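Long-range contacts in amidase, hydantoinase/carbamoylase family (Burkholderia ambifaria, PDB 5TP4), which probably hydrolyses N-carbamoyl-L-amino acids as a zinc-dependent amidase of the peptidase M20 family: residues A220-D225 / H298-V303; I272-I277 / T290-L295. All coordinates share one frame; numbering follows the deposited sequence.

Interaction 1. Residues A220-D225 / H298-V303; sequences AIRWLD and HDDAQV
Arg222 reaches from its strand to the first turn of the helix and grips Asp300 end-on, with NH1 and NH2 converging on a single carboxylate oxygen. The shorter bond, NH2 to Asp300 OD1 at 2.8 Å, uses the anti lone pair, whereas NH1 meets the same OD1 at 3.2 Å nearly along its C-O axis and is more bent. Guanidinium and carboxylate are nearly coplanar. An acid at Asp300 suits the helix start, where the helix dipole would probably stabilise its negative charge. A bend at chi2 (-73°) folds the arginine back beside its own strand, where NH1 also donates to Ile221 O at 3.0 Å and helps to fix the rotation of the group. Val303 closes one face of the guanidinium: its CG1 lies over the centre, 3.4 Å from Arg222 CZ. A beta-branched residue suits this place, since CG1 covers the flat group and both methyls lie against the aliphatic Arg222 CG. Ala220 points its CB at the helix start, where a methyl is small enough to lie 3.5 Å from Asp300 OD1 and 3.8 Å from Val303 CG1.

This close-packed part gives way to a looser outer side. Ala301 is exposed with its CB turned from the strand, and Asp299, the N-cap, also points away; it has two conformers, so its capping bond to Gln302 N is less certain.

Asp304 is a second salt-bridge partner of Arg222 NH2. Helix 300-321, with Val303 also on Leu295, packs against strand 212-229, flanked by 288-297 and 324-337 in the sheet of what is probably the M20 dimerisation domain.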
# COMPACT_ATOMS: atom_id res chain seq x y z
N ALA B 220 2.60 -11.35 24.50
CA ALA B 220 1.92 -12.21 23.53
C ALA B 220 1.68 -11.42 22.25
O ALA B 220 1.30 -10.24 22.30
CB ALA B 220 0.59 -12.72 24.08
N ILE B 221 1.94 -12.05 21.09
CA ILE B 221 1.92 -11.38 19.79
C ILE B 221 1.06 -12.21 18.84
O ILE B 221 1.20 -13.43 18.78
CB ILE B 221 3.33 -11.23 19.19
CG1 ILE B 221 4.32 -10.63 20.20
CG2 ILE B 221 3.27 -10.37 17.90
CD1 ILE B 221 5.75 -10.65 19.68
N ARG B 222 0.22 -11.53 18.06
CA ARG B 222 -0.46 -12.14 16.92
C ARG B 222 -0.19 -11.29 15.69
O ARG B 222 -0.24 -10.06 15.75
CB ARG B 222 -1.98 -12.24 17.13
CG ARG B 222 -2.33 -12.92 18.45
CD ARG B 222 -2.05 -14.40 18.39
NE ARG B 222 -2.51 -15.08 19.61
CZ ARG B 222 -1.75 -15.35 20.67
NH1 ARG B 222 -0.46 -15.01 20.68
NH2 ARG B 222 -2.28 -15.95 21.73
N TRP B 223 0.09 -11.95 14.58
CA TRP B 223 0.17 -11.32 13.27
C TRP B 223 -0.99 -11.83 12.43
O TRP B 223 -1.19 -13.04 12.34
CB TRP B 223 1.48 -11.66 12.57
CG TRP B 223 2.62 -10.78 12.95
CD1 TRP B 223 2.65 -9.82 13.92
CD2 TRP B 223 3.91 -10.76 12.32
NE1 TRP B 223 3.89 -9.20 13.93
CE2 TRP B 223 4.68 -9.77 12.96
CE3 TRP B 223 4.48 -11.51 11.29
CZ2 TRP B 223 5.99 -9.49 12.59
CZ3 TRP B 223 5.79 -11.22 10.91
CH2 TRP B 223 6.53 -10.23 11.57
N LEU B 224 -1.74 -10.90 11.85
CA LEU B 224 -2.92 -11.22 11.07
C LEU B 224 -2.76 -10.66 9.67
O LEU B 224 -2.10 -9.63 9.46
CB LEU B 224 -4.19 -10.63 11.73
CG LEU B 224 -4.36 -10.87 13.24
CD1 LEU B 224 -5.68 -10.27 13.70
CD2 LEU B 224 -4.36 -12.32 13.52
N ASP B 225 -3.34 -11.36 8.71
CA ASP B 225 -3.53 -10.86 7.36
C ASP B 225 -5.01 -10.61 7.17
O ASP B 225 -5.82 -11.51 7.42
CB ASP B 225 -3.07 -11.87 6.30
CG ASP B 225 -1.59 -12.13 6.35
OD1 ASP B 225 -0.83 -11.20 6.63
OD2 ASP B 225 -1.20 -13.28 6.09
N HIS B 298 0.01 -8.27 27.26
CA HIS B 298 0.84 -9.00 28.21
C HIS B 298 0.39 -10.45 28.37
O HIS B 298 1.17 -11.28 28.84
CB HIS B 298 0.80 -8.32 29.59
CG HIS B 298 1.50 -7.00 29.63
ND1 HIS B 298 1.91 -6.41 30.80
CD2 HIS B 298 1.87 -6.15 28.63
CE1 HIS B 298 2.49 -5.25 30.54
NE2 HIS B 298 2.48 -5.07 29.23
N ASP B 299 -0.84 -10.75 28.00
CA ASP B 299 -1.49 -12.01 28.30
C ASP B 299 -2.02 -12.63 27.01
O ASP B 299 -2.59 -11.93 26.17
CB ASP B 299 -2.62 -11.74 29.29
CG ASP B 299 -3.36 -12.96 29.66
OD1 ASP B 299 -4.21 -13.38 28.86
OD2 ASP B 299 -3.08 -13.48 30.75
N ASP B 300 -1.86 -13.95 26.86
CA ASP B 300 -2.32 -14.59 25.63
C ASP B 300 -3.83 -14.60 25.53
O ASP B 300 -4.38 -14.48 24.42
CB ASP B 300 -1.80 -16.02 25.55
CG ASP B 300 -0.41 -16.09 24.97
OD1 ASP B 300 -0.26 -16.06 23.72
OD2 ASP B 300 0.53 -16.15 25.78
N ALA B 301 -4.53 -14.81 26.65
CA ALA B 301 -5.98 -14.79 26.60
C ALA B 301 -6.50 -13.43 26.16
O ALA B 301 -7.49 -13.35 25.42
CB ALA B 301 -6.58 -15.16 27.96
N GLN B 302 -5.86 -12.35 26.62
CA GLN B 302 -6.33 -11.01 26.27
C GLN B 302 -6.00 -10.67 24.82
O GLN B 302 -6.78 -9.99 24.15
CB GLN B 302 -5.74 -9.96 27.20
CG GLN B 302 -6.25 -9.99 28.64
CD GLN B 302 -7.77 -9.97 28.74
OE1 GLN B 302 -8.43 -9.09 28.18
NE2 GLN B 302 -8.32 -10.94 29.44
N VAL B 303 -4.82 -11.06 24.32
CA VAL B 303 -4.55 -10.78 22.91
C VAL B 303 -5.50 -11.59 22.04
O VAL B 303 -5.99 -11.10 21.02
CB VAL B 303 -3.05 -10.97 22.54
CG1 VAL B 303 -2.68 -12.44 22.24
CG2 VAL B 303 -2.70 -10.12 21.35

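Interaction 2. Residues I272-I277 / T290-L295; sequences IGQAGI and TFTVDL
Thr292 OG1 is gripped twice: it accepts from Gln274 N at 3.1 Å, a rather bent bond (137°), and donates to a water 2.8 Å away. That water also accepts from Gly273 N at 3.0 Å, so the hydroxyl and its water serve two successive amides where the strand is interrupted. With chi1 at 62°, OG1 sits between the backbone N and the carbonyl carbon of Thr292, turned to the neighbouring strand, while CG2 lies near Gln274 CB and OE1. The backbone bond from Thr292 N to Gln274 O follows, at 2.9 Å. The segments belong to the beta hairpin of strands 269-277 and 288-297, in what is probably the dimerisation domain of the M20 fold. Ala275 and Phe291 form a non-hydrogen-bonded pair, and the small Ala275 allows close pairing, its CB 3.6 Å from Phe291 CB. Gly276 and Thr290 form the next, hydrogen-bonded pair, joined by two backbone bonds. On the Phe291 face, branched Ile272 lies obliquely against the ring, its CD1 3.8 Å from Phe291 CD2, and its CG1 meets Val293 CG2. Helix 246-262 covers this apolar side through Ala254 and Leu257, while on the other side Thr292 packs on Arg282 of the second subunit.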
# COMPACT_ATOMS: atom_id res chain seq x y z
N ILE B 272 -1.16 -1.46 12.26
CA ILE B 272 -1.34 -1.86 10.87
C ILE B 272 -0.11 -1.33 10.15
O ILE B 272 -0.01 -0.13 9.84
CB ILE B 272 -2.65 -1.34 10.28
CG1 ILE B 272 -3.84 -2.00 11.01
CG2 ILE B 272 -2.68 -1.62 8.77
CD1 ILE B 272 -5.20 -1.42 10.58
N GLY B 273 0.85 -2.21 9.93
CA GLY B 273 2.13 -1.83 9.36
C GLY B 273 2.26 -1.96 7.86
O GLY B 273 3.12 -1.31 7.26
N GLN B 274 1.45 -2.80 7.23
CA GLN B 274 1.45 -2.91 5.78
C GLN B 274 0.02 -2.81 5.29
O GLN B 274 -0.90 -3.31 5.96
CB GLN B 274 2.05 -4.24 5.28
CG GLN B 274 3.44 -4.51 5.79
CD GLN B 274 4.01 -5.83 5.29
OE1 GLN B 274 3.30 -6.67 4.72
NE2 GLN B 274 5.30 -6.01 5.50
N ALA B 275 -0.18 -2.11 4.18
CA ALA B 275 -1.53 -1.98 3.65
C ALA B 275 -1.45 -1.48 2.22
O ALA B 275 -0.57 -0.68 1.87
CB ALA B 275 -2.38 -1.02 4.50
N GLY B 276 -2.37 -1.97 1.39
CA GLY B 276 -2.39 -1.52 0.01
C GLY B 276 -3.68 -1.87 -0.69
O GLY B 276 -4.33 -2.88 -0.38
N ILE B 277 -4.04 -1.04 -1.66
CA ILE B 277 -5.10 -1.36 -2.60
C ILE B 277 -4.45 -2.09 -3.76
O ILE B 277 -3.53 -1.56 -4.38
CB ILE B 277 -5.80 -0.07 -3.09
CG1 ILE B 277 -6.44 0.66 -1.91
CG2 ILE B 277 -6.84 -0.41 -4.16
CD1 ILE B 277 -6.97 2.04 -2.28
N THR B 290 -5.69 -5.22 1.07
CA THR B 290 -5.05 -6.07 2.07
C THR B 290 -4.36 -5.19 3.09
O THR B 290 -3.82 -4.14 2.76
CB THR B 290 -4.03 -7.05 1.45
OG1 THR B 290 -3.03 -6.32 0.72
CG2 THR B 290 -4.74 -8.10 0.55
N PHE B 291 -4.38 -5.61 4.35
CA PHE B 291 -3.52 -4.96 5.32
C PHE B 291 -3.13 -5.99 6.37
O PHE B 291 -3.77 -7.03 6.49
CB PHE B 291 -4.19 -3.74 5.94
CG PHE B 291 -5.50 -4.01 6.62
CD1 PHE B 291 -6.69 -3.99 5.91
CD2 PHE B 291 -5.55 -4.20 8.00
CE1 PHE B 291 -7.91 -4.19 6.56
CE2 PHE B 291 -6.76 -4.40 8.66
CZ PHE B 291 -7.95 -4.38 7.94
N THR B 292 -2.07 -5.69 7.11
CA THR B 292 -1.61 -6.58 8.18
C THR B 292 -1.95 -5.96 9.53
O THR B 292 -2.08 -4.74 9.66
CB THR B 292 -0.10 -6.86 8.12
OG1 THR B 292 0.64 -5.63 8.29
CG2 THR B 292 0.27 -7.51 6.79
N VAL B 293 -2.11 -6.82 10.53
CA VAL B 293 -2.32 -6.36 11.90
C VAL B 293 -1.29 -7.04 12.79
O VAL B 293 -1.13 -8.26 12.74
CB VAL B 293 -3.74 -6.68 12.41
CG1 VAL B 293 -3.87 -6.19 13.81
CG2 VAL B 293 -4.80 -5.98 11.55
N ASP B 294 -0.60 -6.24 13.59
CA ASP B 294 0.25 -6.72 14.68
C ASP B 294 -0.48 -6.40 15.98
O ASP B 294 -0.75 -5.23 16.26
CB ASP B 294 1.62 -6.03 14.59
CG ASP B 294 2.57 -6.38 15.75
OD1 ASP B 294 2.25 -6.06 16.91
OD2 ASP B 294 3.68 -6.89 15.46
N LEU B 295 -0.83 -7.44 16.74
CA LEU B 295 -1.56 -7.32 18.01
C LEU B 295 -0.67 -7.75 19.16
O LEU B 295 -0.01 -8.79 19.07
CB LEU B 295 -2.79 -8.22 18.05
CG LEU B 295 -4.02 -7.92 17.22
CD1 LEU B 295 -5.07 -8.99 17.57
CD2 LEU B 295 -4.53 -6.53 17.53
O HOH W 1 1.08 -5.01 10.95

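Overall arrangement
Both interactions reach the same sheet, in which strand 288-297 pairs with 212-229 on one side and 269-277 on the other. Interaction 2 joins two strands edge to edge and is only partly buried; backbone hydrogen bonds dominate it, and the backbone of Ile277 hydrogen-bonds to the second subunit. Interaction 1 is the more buried, holding strand 212-229 to the helix that follows 288-297, with side-chain charge and apolar cover in place of main-chain pairing. Leu224 N probably bonds to Val293 O and Trp223 NE1 to Asp294 OD2, linking the two directly, while Leu295 O packs against Val303. Along the chain, interaction 2 is nested within the loop that interaction 1 closes.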